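Local coordinates for protein meta cleavage compound hydrolase (Janthinobacterium, PDB 1J1I) that takes part in the bacterial breakdown of carbazole, hydrolysing a carbon–carbon bond of the meta-cleavage product, probably to release anthranilate, at residues R64-I69 with A274-L279; V39-G44 with N57-L62; D72-G77 with P82-T87; G24-R29 with I92-D97. All blocks are in the same frame, centred on the assembly; numbering follows the deposited sequence.

Contact 1: residues R64-I69 with A274-L279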
loop_
_atom_site.group_PDB
_atom_site.type_symbol
_atom_site.label_atom_id
_atom_site.label_comp_id
_atom_site.label_asym_id
_atom_site.label_seq_id
_atom_site.Cartn_x
_atom_site.Cartn_y
_atom_site.Cartn_z
ATOM N N ARG A 64 -18.906 7.762 -0.655
ATOM C CA ARG A 64 -18.850 8.814 -1.659
ATOM C C ARG A 64 -18.664 8.194 -3.039
ATOM O O ARG A 64 -18.919 8.839 -4.057
ATOM C CB ARG A 64 -17.685 9.768 -1.377
ATOM C CG ARG A 64 -18.104 11.218 -1.209
ATOM C CD ARG A 64 -18.332 11.573 0.250
ATOM N NE ARG A 64 -17.076 11.622 0.996
ATOM C CZ ARG A 64 -16.972 12.015 2.263
ATOM N NH1 ARG A 64 -18.051 12.396 2.935
ATOM N NH2 ARG A 64 -15.786 12.028 2.858
ATOM N N HIS A 65 -18.237 6.933 -3.073
ATOM C CA HIS A 65 -17.983 6.261 -4.342
ATOM C C HIS A 65 -18.615 4.881 -4.514
ATOM O O HIS A 65 -18.639 4.357 -5.625
ATOM C CB HIS A 65 -16.472 6.136 -4.548
ATOM C CG HIS A 65 -15.738 7.434 -4.423
ATOM N ND1 HIS A 65 -15.862 8.451 -5.346
ATOM C CD2 HIS A 65 -14.893 7.893 -3.469
ATOM C CE1 HIS A 65 -15.126 9.479 -4.964
ATOM N NE2 HIS A 65 -14.528 9.168 -3.829
ATOM N N TYR A 66 -19.109 4.291 -3.428
ATOM C CA TYR A 66 -19.714 2.960 -3.506
ATOM C C TYR A 66 -20.923 2.794 -2.600
ATOM O O TYR A 66 -21.191 3.630 -1.738
ATOM C CB TYR A 66 -18.701 1.880 -3.099
ATOM C CG TYR A 66 -17.455 1.828 -3.939
ATOM C CD1 TYR A 66 -16.359 2.641 -3.651
ATOM C CD2 TYR A 66 -17.387 0.998 -5.055
ATOM C CE1 TYR A 66 -15.225 2.631 -4.462
ATOM C CE2 TYR A 66 -16.263 0.979 -5.872
ATOM C CZ TYR A 66 -15.187 1.799 -5.572
ATOM O OH TYR A 66 -14.088 1.798 -6.397
ATOM N N ARG A 67 -21.650 1.699 -2.810
ATOM C CA ARG A 67 -22.791 1.367 -1.968
ATOM C C ARG A 67 -22.137 0.578 -0.836
ATOM O O ARG A 67 -21.716 -0.563 -1.031
ATOM C CB ARG A 67 -23.787 0.470 -2.709
ATOM C CG ARG A 67 -25.014 0.119 -1.879
ATOM C CD ARG A 67 -25.900 -0.904 -2.570
ATOM N NE ARG A 67 -27.021 -1.288 -1.719
ATOM C CZ ARG A 67 -27.834 -2.311 -1.959
ATOM N NH1 ARG A 67 -27.654 -3.069 -3.032
ATOM N NH2 ARG A 67 -28.828 -2.572 -1.123
ATOM N N VAL A 68 -22.037 1.194 0.337
ATOM C CA VAL A 68 -21.403 0.560 1.486
ATOM C C VAL A 68 -22.392 -0.209 2.358
ATOM O O VAL A 68 -23.416 0.328 2.781
ATOM C CB VAL A 68 -20.682 1.606 2.353
ATOM C CG1 VAL A 68 -19.978 0.923 3.507
ATOM C CG2 VAL A 68 -19.690 2.397 1.497
ATOM N N ILE A 69 -22.061 -1.466 2.634
ATOM C CA ILE A 69 -22.906 -2.344 3.439
ATOM C C ILE A 69 -22.066 -2.965 4.558
ATOM O O ILE A 69 -21.238 -3.843 4.306
ATOM C CB ILE A 69 -23.498 -3.477 2.556
ATOM C CG1 ILE A 69 -24.339 -2.882 1.415
ATOM C CG2 ILE A 69 -24.307 -4.447 3.411
ATOM C CD1 ILE A 69 -25.663 -2.247 1.840
ATOM N N ALA A 274 -6.857 4.151 1.124
ATOM C CA ALA A 274 -6.100 3.031 0.584
ATOM C C ALA A 274 -7.075 2.034 -0.043
ATOM O O ALA A 274 -6.785 1.420 -1.078
ATOM C CB ALA A 274 -5.299 2.356 1.693
ATOM N N THR A 275 -8.234 1.880 0.592
ATOM C CA THR A 275 -9.260 0.967 0.096
ATOM C C THR A 275 -9.889 1.515 -1.184
ATOM O O THR A 275 -10.118 0.769 -2.135
ATOM C CB THR A 275 -10.362 0.747 1.145
ATOM O OG1 THR A 275 -9.789 0.154 2.319
ATOM C CG2 THR A 275 -11.452 -0.173 0.595
ATOM N N LEU A 276 -10.169 2.816 -1.208
ATOM C CA LEU A 276 -10.755 3.434 -2.393
ATOM C C LEU A 276 -9.817 3.259 -3.577
ATOM O O LEU A 276 -10.244 2.906 -4.673
ATOM C CB LEU A 276 -11.000 4.930 -2.164
ATOM C CG LEU A 276 -12.170 5.304 -1.255
ATOM C CD1 LEU A 276 -12.198 6.812 -1.040
ATOM C CD2 LEU A 276 -13.470 4.829 -1.883
ATOM N N SER A 277 -8.535 3.507 -3.341
ATOM C CA SER A 277 -7.519 3.387 -4.376
ATOM C C SER A 277 -7.474 1.954 -4.915
ATOM O O SER A 277 -7.458 1.736 -6.127
ATOM C CB SER A 277 -6.154 3.792 -3.802
ATOM O OG SER A 277 -5.141 3.786 -4.791
ATOM N N PHE A 278 -7.466 0.980 -4.011
ATOM C CA PHE A 278 -7.435 -0.425 -4.408
ATOM C C PHE A 278 -8.659 -0.789 -5.251
ATOM O O PHE A 278 -8.536 -1.375 -6.328
ATOM C CB PHE A 278 -7.384 -1.316 -3.166
ATOM C CG PHE A 278 -7.471 -2.788 -3.468
ATOM C CD1 PHE A 278 -6.481 -3.424 -4.217
ATOM C CD2 PHE A 278 -8.535 -3.544 -2.988
ATOM C CE1 PHE A 278 -6.552 -4.794 -4.478
ATOM C CE2 PHE A 278 -8.615 -4.916 -3.244
ATOM C CZ PHE A 278 -7.622 -5.541 -3.989
ATOM N N LEU A 279 -9.840 -0.429 -4.761
ATOM C CA LEU A 279 -11.077 -0.730 -5.473
ATOM C C LEU A 279 -11.203 -0.022 -6.826
ATOM O O LEU A 279 -11.839 -0.545 -7.740
ATOM C CB LEU A 279 -12.282 -0.378 -4.594
ATOM C CG LEU A 279 -12.397 -1.177 -3.295
ATOM C CD1 LEU A 279 -13.569 -0.657 -2.476
ATOM C CD2 LEU A 279 -12.571 -2.658 -3.616
#
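Tyr-66 and Leu-276 show how an alpha/beta hydrolase fastens its C-terminal helix to the sheet: one aromatic residue, just before Arg-67 of strand 67-71, is laid against two leucines of helix 268-281. The aliphatic contacts centre on Leu-276, whose CD2 touches two rings at once. It lies 3.7 Å from CD2 of His-65, approaching that imidazole obliquely, and 3.8 Å from CE1 of Tyr-66, where it sits at the edge of the phenol ring and in its plane. The side chains of Leu-276 and Tyr-66 run antiparallel, each passing alongside the other.

Against the tyrosine ring the second leucine takes a different position. CD1 of Leu-279 stands 4.2 Å above one face, displaced toward the rim, so that the ring has one leucine at its edge and the next over a face. With CG anti to its own carbonyl carbon (chi1 -60°), Tyr-66 extends toward the helix and brings its OH to 3.4 Å from CB of Leu-279. No hydrogen bond joins the two segments.

Farther out, Leu-276 also rests on Ile-61 and Leu-62 of helix 59-62, while Leu-279 and Tyr-66 share Val-39 of strand 38-42. Leu-279 and Phe-278 continue the packing to strand 131-137, and Ser-277, on the outer side, meets Asn-273 of the second subunit.

Contact 2: residues V39-G44 with N57-L62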
loop_
_atom_site.group_PDB
_atom_site.type_symbol
_atom_site.label_atom_id
_atom_site.label_comp_id
_atom_site.label_asym_id
_atom_site.label_seq_id
_atom_site.Cartn_x
_atom_site.Cartn_y
_atom_site.Cartn_z
ATOM N N VAL A 39 -19.945 -2.769 -1.668
ATOM C CA VAL A 39 -18.790 -3.106 -0.841
ATOM C C VAL A 39 -19.293 -3.483 0.548
ATOM O O VAL A 39 -19.968 -2.686 1.207
ATOM C CB VAL A 39 -17.829 -1.911 -0.678
ATOM C CG1 VAL A 39 -16.658 -2.310 0.216
ATOM C CG2 VAL A 39 -17.339 -1.449 -2.033
ATOM N N ILE A 40 -18.957 -4.693 0.990
ATOM C CA ILE A 40 -19.375 -5.177 2.297
ATOM C C ILE A 40 -18.238 -5.095 3.309
ATOM O O ILE A 40 -17.143 -5.606 3.067
ATOM C CB ILE A 40 -19.846 -6.644 2.227
ATOM C CG1 ILE A 40 -21.034 -6.765 1.267
ATOM C CG2 ILE A 40 -20.209 -7.142 3.631
ATOM C CD1 ILE A 40 -21.577 -8.180 1.135
ATOM N N LEU A 41 -18.507 -4.453 4.442
ATOM C CA LEU A 41 -17.517 -4.310 5.500
ATOM C C LEU A 41 -17.859 -5.313 6.600
ATOM O O LEU A 41 -19.013 -5.391 7.028
ATOM C CB LEU A 41 -17.541 -2.874 6.051
ATOM C CG LEU A 41 -17.459 -1.740 5.015
ATOM C CD1 LEU A 41 -17.503 -0.388 5.722
ATOM C CD2 LEU A 41 -16.173 -1.864 4.187
ATOM N N ILE A 42 -16.864 -6.087 7.038
ATOM C CA ILE A 42 -17.064 -7.092 8.084
ATOM C C ILE A 42 -16.188 -6.777 9.288
ATOM O O ILE A 42 -14.961 -6.802 9.195
ATOM C CB ILE A 42 -16.707 -8.517 7.588
ATOM C CG1 ILE A 42 -17.305 -8.768 6.199
ATOM C CG2 ILE A 42 -17.274 -9.550 8.546
ATOM C CD1 ILE A 42 -18.807 -8.668 6.155
ATOM N N HIS A 43 -16.832 -6.490 10.417
ATOM C CA HIS A 43 -16.151 -6.149 11.663
ATOM C C HIS A 43 -15.309 -7.298 12.231
ATOM O O HIS A 43 -15.435 -8.446 11.808
ATOM C CB HIS A 43 -17.191 -5.705 12.701
ATOM C CG HIS A 43 -18.170 -6.779 13.070
ATOM N ND1 HIS A 43 -17.884 -7.758 13.999
ATOM C CD2 HIS A 43 -19.405 -7.064 12.595
ATOM C CE1 HIS A 43 -18.900 -8.599 14.077
ATOM N NE2 HIS A 43 -19.837 -8.201 13.235
ATOM N N GLY A 44 -14.458 -6.976 13.198
ATOM C CA GLY A 44 -13.621 -7.992 13.807
ATOM C C GLY A 44 -14.308 -8.707 14.955
ATOM O O GLY A 44 -15.471 -8.438 15.270
ATOM N N ASN A 57 -16.410 5.916 11.127
ATOM C CA ASN A 57 -15.679 6.939 10.386
ATOM C C ASN A 57 -15.199 6.550 8.995
ATOM O O ASN A 57 -14.678 7.391 8.262
ATOM C CB ASN A 57 -14.490 7.425 11.216
ATOM C CG ASN A 57 -14.918 8.028 12.536
ATOM O OD1 ASN A 57 -15.813 8.874 12.579
ATOM N ND2 ASN A 57 -14.283 7.597 13.622
ATOM N N VAL A 58 -15.369 5.286 8.625
ATOM C CA VAL A 58 -14.943 4.834 7.308
ATOM C C VAL A 58 -16.095 4.855 6.306
ATOM O O VAL A 58 -15.913 5.228 5.143
ATOM C CB VAL A 58 -14.342 3.406 7.380
ATOM C CG1 VAL A 58 -14.100 2.865 5.979
ATOM C CG2 VAL A 58 -13.027 3.438 8.159
ATOM N N ILE A 59 -17.286 4.481 6.765
ATOM C CA ILE A 59 -18.455 4.436 5.898
ATOM C C ILE A 59 -18.686 5.692 5.050
ATOM O O ILE A 59 -18.852 5.585 3.839
ATOM C CB ILE A 59 -19.740 4.124 6.703
ATOM C CG1 ILE A 59 -19.628 2.738 7.339
ATOM C CG2 ILE A 59 -20.961 4.157 5.783
ATOM C CD1 ILE A 59 -20.732 2.423 8.332
ATOM N N PRO A 60 -18.675 6.894 5.668
ATOM C CA PRO A 60 -18.894 8.150 4.939
ATOM C C PRO A 60 -17.944 8.329 3.767
ATOM O O PRO A 60 -18.344 8.724 2.673
ATOM C CB PRO A 60 -18.664 9.214 6.015
ATOM C CG PRO A 60 -19.074 8.500 7.278
ATOM C CD PRO A 60 -18.338 7.194 7.068
ATOM N N ILE A 61 -16.675 8.037 4.012
ATOM C CA ILE A 61 -15.658 8.183 2.986
ATOM C C ILE A 61 -15.899 7.233 1.818
ATOM O O ILE A 61 -15.914 7.646 0.656
ATOM C CB ILE A 61 -14.254 7.926 3.574
ATOM C CG1 ILE A 61 -14.004 8.877 4.750
ATOM C CG2 ILE A 61 -13.200 8.120 2.504
ATOM C CD1 ILE A 61 -12.738 8.578 5.534
ATOM N N LEU A 62 -16.093 5.957 2.124
ATOM C CA LEU A 62 -16.318 4.972 1.078
ATOM C C LEU A 62 -17.635 5.224 0.341
ATOM O O LEU A 62 -17.719 5.053 -0.875
ATOM C CB LEU A 62 -16.300 3.561 1.678
ATOM C CG LEU A 62 -14.977 3.152 2.337
ATOM C CD1 LEU A 62 -15.096 1.754 2.914
ATOM C CD2 LEU A 62 -13.851 3.213 1.310
#
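Leu-41 meets Ile-59 and Leu-62 across the interface between a central parallel strand of the alpha/beta hydrolase sheet and the short helix 59-62, the second helix after it in the chain. The segment begins at Val-39, already within the strand, whose backbone pairs with Arg-67 and Ile-69 of the neighbouring strand 67-71. Ile-40 bonds through its backbone to strand 108-113 on the other flank, which places the segment well inside the sheet.

On the strand side Leu-41 makes both close contacts, one with each methyl. CD1 lies 4.1 Å from CG1 of Ile-59, and CD2 lies 4.0 Å from CD1 of Leu-62, so each branch serves one helical residue. Its CG is turned anti to the carbonyl carbon (chi1 -51°), which sends the fork into the notch between two residues three positions apart, nearly one turn of the helix. Both neighbours pass it at a slant, and the distances are those of ordinary van der Waals packing, with no polar atom involved. Val-68 of strand 67-71 touches all three side chains and fills in beside them, while Leu-276 of helix 268-281 backs Leu-62.

Beyond Leu-41 the segment has no further contact with 57-62. Ile-42 packs on Met-71, and His-43 and Gly-44 form the His-Gly pair that follows this strand in many relatives, close to where their oxyanion hole is built. His-43 accepts a bond from the backbone N of Met-73 at NE2; on the other side of its ring ND1 donates to O of Gly-44 at 2.8 Å, an N-H...O angle of 163°.

Contact 3: residues D72-G77 with P82-T87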
loop_
_atom_site.group_PDB
_atom_site.type_symbol
_atom_site.label_atom_id
_atom_site.label_comp_id
_atom_site.label_asym_id
_atom_site.label_seq_id
_atom_site.Cartn_x
_atom_site.Cartn_y
_atom_site.Cartn_z
ATOM N N ASP A 72 -23.267 -7.187 10.369
ATOM C CA ASP A 72 -22.913 -7.784 11.655
ATOM C C ASP A 72 -22.854 -9.292 11.435
ATOM O O ASP A 72 -23.796 -9.884 10.896
ATOM C CB ASP A 72 -23.974 -7.485 12.722
ATOM C CG ASP A 72 -23.803 -6.119 13.355
ATOM O OD1 ASP A 72 -22.871 -5.375 12.963
ATOM O OD2 ASP A 72 -24.612 -5.797 14.252
ATOM N N MET A 73 -21.750 -9.915 11.833
ATOM C CA MET A 73 -21.617 -11.354 11.672
ATOM C C MET A 73 -22.565 -12.124 12.583
ATOM O O MET A 73 -23.074 -11.600 13.574
ATOM C CB MET A 73 -20.189 -11.810 11.984
ATOM C CG MET A 73 -19.139 -11.389 10.956
ATOM S SD MET A 73 -17.544 -12.145 11.314
ATOM C CE MET A 73 -16.957 -11.069 12.623
ATOM N N LEU A 74 -22.786 -13.379 12.222
ATOM C CA LEU A 74 -23.622 -14.292 12.987
ATOM C C LEU A 74 -23.169 -14.258 14.446
ATOM O O LEU A 74 -21.987 -14.455 14.737
ATOM C CB LEU A 74 -23.444 -15.707 12.431
ATOM C CG LEU A 74 -24.083 -16.900 13.144
ATOM C CD1 LEU A 74 -25.600 -16.828 13.035
ATOM C CD2 LEU A 74 -23.557 -18.183 12.504
ATOM N N GLY A 75 -24.108 -13.999 15.352
ATOM C CA GLY A 75 -23.787 -13.962 16.770
ATOM C C GLY A 75 -23.272 -12.643 17.321
ATOM O O GLY A 75 -23.064 -12.520 18.530
ATOM N N PHE A 76 -23.056 -11.654 16.455
ATOM C CA PHE A 76 -22.552 -10.356 16.900
ATOM C C PHE A 76 -23.545 -9.220 16.683
ATOM O O PHE A 76 -24.497 -9.346 15.910
ATOM C CB PHE A 76 -21.250 -9.989 16.163
ATOM C CG PHE A 76 -20.062 -10.829 16.550
ATOM C CD1 PHE A 76 -19.940 -12.141 16.111
ATOM C CD2 PHE A 76 -19.059 -10.295 17.354
ATOM C CE1 PHE A 76 -18.833 -12.913 16.468
ATOM C CE2 PHE A 76 -17.947 -11.059 17.717
ATOM C CZ PHE A 76 -17.836 -12.369 17.272
ATOM N N GLY A 77 -23.291 -8.105 17.366
ATOM C CA GLY A 77 -24.123 -6.922 17.242
ATOM C C GLY A 77 -25.616 -7.167 17.333
ATOM O O GLY A 77 -26.106 -7.687 18.336
ATOM N N PRO A 82 -28.843 -17.604 17.153
ATOM C CA PRO A 82 -29.534 -18.867 17.408
ATOM C C PRO A 82 -28.712 -19.817 18.273
ATOM O O PRO A 82 -27.498 -19.658 18.419
ATOM C CB PRO A 82 -29.775 -19.411 16.003
ATOM C CG PRO A 82 -28.568 -18.930 15.258
ATOM C CD PRO A 82 -28.440 -17.501 15.740
ATOM N N ASP A 83 -29.382 -20.802 18.855
ATOM C CA ASP A 83 -28.701 -21.770 19.698
ATOM C C ASP A 83 -28.076 -22.833 18.813
ATOM O O ASP A 83 -28.665 -23.887 18.574
ATOM C CB ASP A 83 -29.683 -22.410 20.675
ATOM C CG ASP A 83 -29.025 -23.445 21.552
ATOM O OD1 ASP A 83 -27.985 -23.123 22.169
ATOM O OD2 ASP A 83 -29.547 -24.576 21.622
ATOM N N ILE A 84 -26.876 -22.539 18.320
ATOM C CA ILE A 84 -26.158 -23.447 17.439
ATOM C C ILE A 84 -24.682 -23.469 17.801
ATOM O O ILE A 84 -24.236 -22.748 18.693
ATOM C CB ILE A 84 -26.248 -22.992 15.972
ATOM C CG1 ILE A 84 -25.476 -21.680 15.795
ATOM C CG2 ILE A 84 -27.702 -22.808 15.563
ATOM C CD1 ILE A 84 -25.426 -21.178 14.364
ATOM N N GLU A 85 -23.928 -24.309 17.101
ATOM C CA GLU A 85 -22.492 -24.378 17.321
ATOM C C GLU A 85 -21.921 -23.282 16.429
ATOM O O GLU A 85 -22.131 -23.289 15.220
ATOM C CB GLU A 85 -21.935 -25.745 16.909
ATOM C CG GLU A 85 -20.421 -25.847 17.050
ATOM C CD GLU A 85 -19.884 -27.238 16.756
ATOM O OE1 GLU A 85 -20.321 -27.854 15.760
ATOM O OE2 GLU A 85 -19.012 -27.710 17.517
ATOM N N TYR A 86 -21.224 -22.329 17.036
ATOM C CA TYR A 86 -20.648 -21.218 16.293
ATOM C C TYR A 86 -19.272 -21.567 15.742
ATOM O O TYR A 86 -18.255 -21.320 16.385
ATOM C CB TYR A 86 -20.567 -19.979 17.193
ATOM C CG TYR A 86 -21.913 -19.344 17.475
ATOM C CD1 TYR A 86 -22.343 -18.226 16.756
ATOM C CD2 TYR A 86 -22.770 -19.869 18.443
ATOM C CE1 TYR A 86 -23.593 -17.646 16.993
ATOM C CE2 TYR A 86 -24.027 -19.300 18.685
ATOM C CZ TYR A 86 -24.430 -18.191 17.957
ATOM O OH TYR A 86 -25.672 -17.634 18.177
ATOM N N THR A 87 -19.256 -22.150 14.546
ATOM C CA THR A 87 -18.009 -22.536 13.890
ATOM C C THR A 87 -17.649 -21.512 12.816
ATOM O O THR A 87 -18.492 -20.714 12.407
ATOM C CB THR A 87 -18.146 -23.904 13.203
ATOM O OG1 THR A 87 -19.041 -23.787 12.088
ATOM C CG2 THR A 87 -18.697 -24.938 14.178
#
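The type II beta turn from Met-73 to Phe-76 offers its two central residues, Leu-74 and Gly-75, to the returning part of the long loop that links strand 67-71 to helix 88-101. The run Asp-Met-Leu-Gly-Phe-Gly fits the D-x-x-G-x-G sequence familiar in alpha/beta hydrolases. A backbone bond from Phe-76 N to Met-73 O (2.9 Å) closes the turn, and Gly-75 takes the positive phi that its third position prefers.

Leu-74 meets three residues with three different atoms. Its CD1 touches CD of Pro-82 at 4.0 Å, CD2 reaches CD1 of Ile-84 tip to tip, also at 4.0 Å, and CG lies beside CE1 of Tyr-86. The torsion that sets CG anti to the backbone N (chi1 173°) swings the fork out from the turn to make this possible. Gly-75 has no side chain to hold the tyrosine off, and its CA comes to 3.7 Å from CE1, obliquely to the ring. CG1 of Ile-84 stands 4.0 Å above one face of the ring, offset toward the rim, on the same side of its plane as CG of Leu-74.

Residues of helix 192-208 touch Tyr-86 as well, whereas Arg-90 of helix 88-101 packs on Leu-74 and Ile-84.

No hydrogen bond crosses between the segments. The tyrosine OH instead makes a weak bond to O of Pro-82 (2.7 Å), within its own segment. The polar end of the tyrosine has only this weak partner within the two segments, and what joins the two limbs of the loop is the fit of aliphatic and aromatic surfaces.

Contact 4: residues G24-R29 with I92-D97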
loop_
_atom_site.group_PDB
_atom_site.type_symbol
_atom_site.label_atom_id
_atom_site.label_comp_id
_atom_site.label_asym_id
_atom_site.label_seq_id
_atom_site.Cartn_x
_atom_site.Cartn_y
_atom_site.Cartn_z
ATOM N N GLY A 24 -30.937 -16.434 4.732
ATOM C CA GLY A 24 -31.087 -17.875 4.784
ATOM C C GLY A 24 -31.570 -18.419 6.116
ATOM O O GLY A 24 -31.203 -19.525 6.504
ATOM N N GLY A 25 -32.388 -17.648 6.823
ATOM C CA GLY A 25 -32.892 -18.111 8.103
ATOM C C GLY A 25 -32.339 -17.342 9.281
ATOM O O GLY A 25 -32.872 -17.427 10.386
ATOM N N VAL A 26 -31.266 -16.592 9.057
ATOM C CA VAL A 26 -30.667 -15.798 10.124
ATOM C C VAL A 26 -30.923 -14.310 9.880
ATOM O O VAL A 26 -30.373 -13.730 8.940
ATOM C CB VAL A 26 -29.131 -16.037 10.216
ATOM C CG1 VAL A 26 -28.531 -15.185 11.339
ATOM C CG2 VAL A 26 -28.847 -17.515 10.477
ATOM N N GLU A 27 -31.773 -13.694 10.703
ATOM C CA GLU A 27 -32.048 -12.266 10.553
ATOM C C GLU A 27 -30.702 -11.584 10.737
ATOM O O GLU A 27 -29.976 -11.884 11.685
ATOM C CB GLU A 27 -33.021 -11.748 11.623
ATOM C CG GLU A 27 -34.462 -11.495 11.159
ATOM C CD GLU A 27 -34.574 -11.034 9.709
ATOM O OE1 GLU A 27 -34.678 -11.907 8.836
ATOM O OE2 GLU A 27 -34.554 -9.810 9.444
ATOM N N THR A 28 -30.382 -10.657 9.842
ATOM C CA THR A 28 -29.092 -9.982 9.882
ATOM C C THR A 28 -29.219 -8.470 9.836
ATOM O O THR A 28 -30.017 -7.926 9.075
ATOM C CB THR A 28 -28.223 -10.455 8.697
ATOM O OG1 THR A 28 -28.190 -11.887 8.682
ATOM C CG2 THR A 28 -26.801 -9.920 8.815
ATOM N N ARG A 29 -28.427 -7.798 10.663
ATOM C CA ARG A 29 -28.432 -6.345 10.725
ATOM C C ARG A 29 -27.253 -5.771 9.963
ATOM O O ARG A 29 -26.129 -6.263 10.077
ATOM C CB ARG A 29 -28.353 -5.881 12.182
ATOM C CG ARG A 29 -28.236 -4.371 12.362
ATOM C CD ARG A 29 -26.898 -3.999 12.979
ATOM N NE ARG A 29 -26.886 -2.621 13.460
ATOM C CZ ARG A 29 -25.955 -2.121 14.264
ATOM N NH1 ARG A 29 -24.952 -2.884 14.679
ATOM N NH2 ARG A 29 -26.035 -0.859 14.666
ATOM N N ILE A 92 -18.974 -18.351 7.665
ATOM C CA ILE A 92 -18.759 -18.268 6.222
ATOM C C ILE A 92 -20.093 -18.451 5.500
ATOM O O ILE A 92 -20.441 -17.674 4.606
ATOM C CB ILE A 92 -17.760 -19.347 5.742
ATOM C CG1 ILE A 92 -16.361 -19.024 6.286
ATOM C CG2 ILE A 92 -17.749 -19.412 4.209
ATOM C CD1 ILE A 92 -15.335 -20.116 6.049
ATOM N N ARG A 93 -20.841 -19.478 5.899
ATOM C CA ARG A 93 -22.139 -19.752 5.291
ATOM C C ARG A 93 -23.064 -18.558 5.481
ATOM O O ARG A 93 -23.804 -18.181 4.569
ATOM C CB ARG A 93 -22.787 -20.986 5.921
ATOM C CG ARG A 93 -24.127 -21.359 5.289
ATOM C CD ARG A 93 -24.940 -22.259 6.206
ATOM N NE ARG A 93 -24.191 -23.438 6.630
ATOM C CZ ARG A 93 -24.627 -24.318 7.526
ATOM N NH1 ARG A 93 -23.875 -25.362 7.851
ATOM N NH2 ARG A 93 -25.813 -24.154 8.099
ATOM N N HIS A 94 -23.021 -17.963 6.671
ATOM C CA HIS A 94 -23.869 -16.814 6.952
ATOM C C HIS A 94 -23.576 -15.665 5.994
ATOM O O HIS A 94 -24.495 -15.076 5.428
ATOM C CB HIS A 94 -23.688 -16.328 8.396
ATOM C CG HIS A 94 -24.379 -15.030 8.677
ATOM N ND1 HIS A 94 -23.696 -13.870 8.969
ATOM C CD2 HIS A 94 -25.694 -14.699 8.674
ATOM C CE1 HIS A 94 -24.557 -12.882 9.135
ATOM N NE2 HIS A 94 -25.778 -13.359 8.961
ATOM N N LEU A 95 -22.297 -15.343 5.818
ATOM C CA LEU A 95 -21.916 -14.259 4.920
ATOM C C LEU A 95 -22.386 -14.591 3.505
ATOM O O LEU A 95 -22.866 -13.719 2.777
ATOM C CB LEU A 95 -20.400 -14.045 4.957
ATOM C CG LEU A 95 -19.807 -13.012 3.990
ATOM C CD1 LEU A 95 -20.515 -11.672 4.169
ATOM C CD2 LEU A 95 -18.305 -12.860 4.262
ATOM N N HIS A 96 -22.254 -15.856 3.121
ATOM C CA HIS A 96 -22.699 -16.303 1.804
ATOM C C HIS A 96 -24.198 -16.040 1.650
ATOM O O HIS A 96 -24.641 -15.490 0.639
ATOM C CB HIS A 96 -22.402 -17.801 1.630
ATOM C CG HIS A 96 -23.204 -18.463 0.547
ATOM N ND1 HIS A 96 -24.512 -18.855 0.726
ATOM C CD2 HIS A 96 -22.879 -18.805 -0.723
ATOM C CE1 HIS A 96 -24.958 -19.416 -0.386
ATOM N NE2 HIS A 96 -23.987 -19.398 -1.280
ATOM N N ASP A 97 -24.968 -16.427 2.664
ATOM C CA ASP A 97 -26.414 -16.249 2.646
ATOM C C ASP A 97 -26.807 -14.769 2.646
ATOM O O ASP A 97 -27.756 -14.374 1.967
ATOM C CB ASP A 97 -27.059 -16.977 3.840
ATOM C CG ASP A 97 -26.869 -18.495 3.784
ATOM O OD1 ASP A 97 -26.488 -19.022 2.721
ATOM O OD2 ASP A 97 -27.112 -19.173 4.803
#
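Gly-24 and Asp-97 bring the hairpin between strands 17-23 and 26-33 close to helix 88-101 of the alpha/beta hydrolase fold, their CA atoms 5.4 Å apart. Along the strand the backbones separate, and CA of Val-26 is already 7.6 Å from CA of His-94. Both glycines of the turn have positive phi. N of Gly-24 approaches CB of Asp-97 at 4.0 Å, a plain van der Waals touch.

The bridge itself is His-94. Extended from the helix with CG anti to the backbone N (chi1 171°), its imidazole meets Thr-28 edge-on, and NE2 donates to OG1 at 2.8 Å with that oxygen nearly in the ring plane. CG2 of Thr-28 packs against CE1 of the same ring (3.7 Å), while CG1 of Val-26 approaches CD2 obliquely at 3.9 Å. Met-71 of strand 67-71 touches both Thr-28 and His-94, so the bond spans the gap between sheet and helix next to Met-71.

Having accepted from the histidine, the threonine hydroxyl passes its own hydrogen on: OG1 of Thr-28 donates to O of Val-26 at 2.9 Å, from a position 43° above the carbonyl plane.

Overall arrangement
Contacts 1 and 2 belong together: their strands, 67-71 and 38-42, are sheet neighbours, joined by backbone bonds such as that from Leu-41 N to Ile-69 O. Contact 4 joins the same sheet to helix 88-101; Leu-41 serves contact 2, whereas the next residue, Ile-42, touches Leu-95 of that helix. Contact 3, in the loop preceding helix 88-101, is tied to contact 4 by the Asp-72 to Arg-29 salt bridge and to contact 2 by Ile-42 packing on Met-73. Chemistry follows place only in part. Buried contacts 2 and 3 are apolar between their segments, as is partly buried contact 1, and contact 4, also partly buried, alone has a hydrogen bond across it.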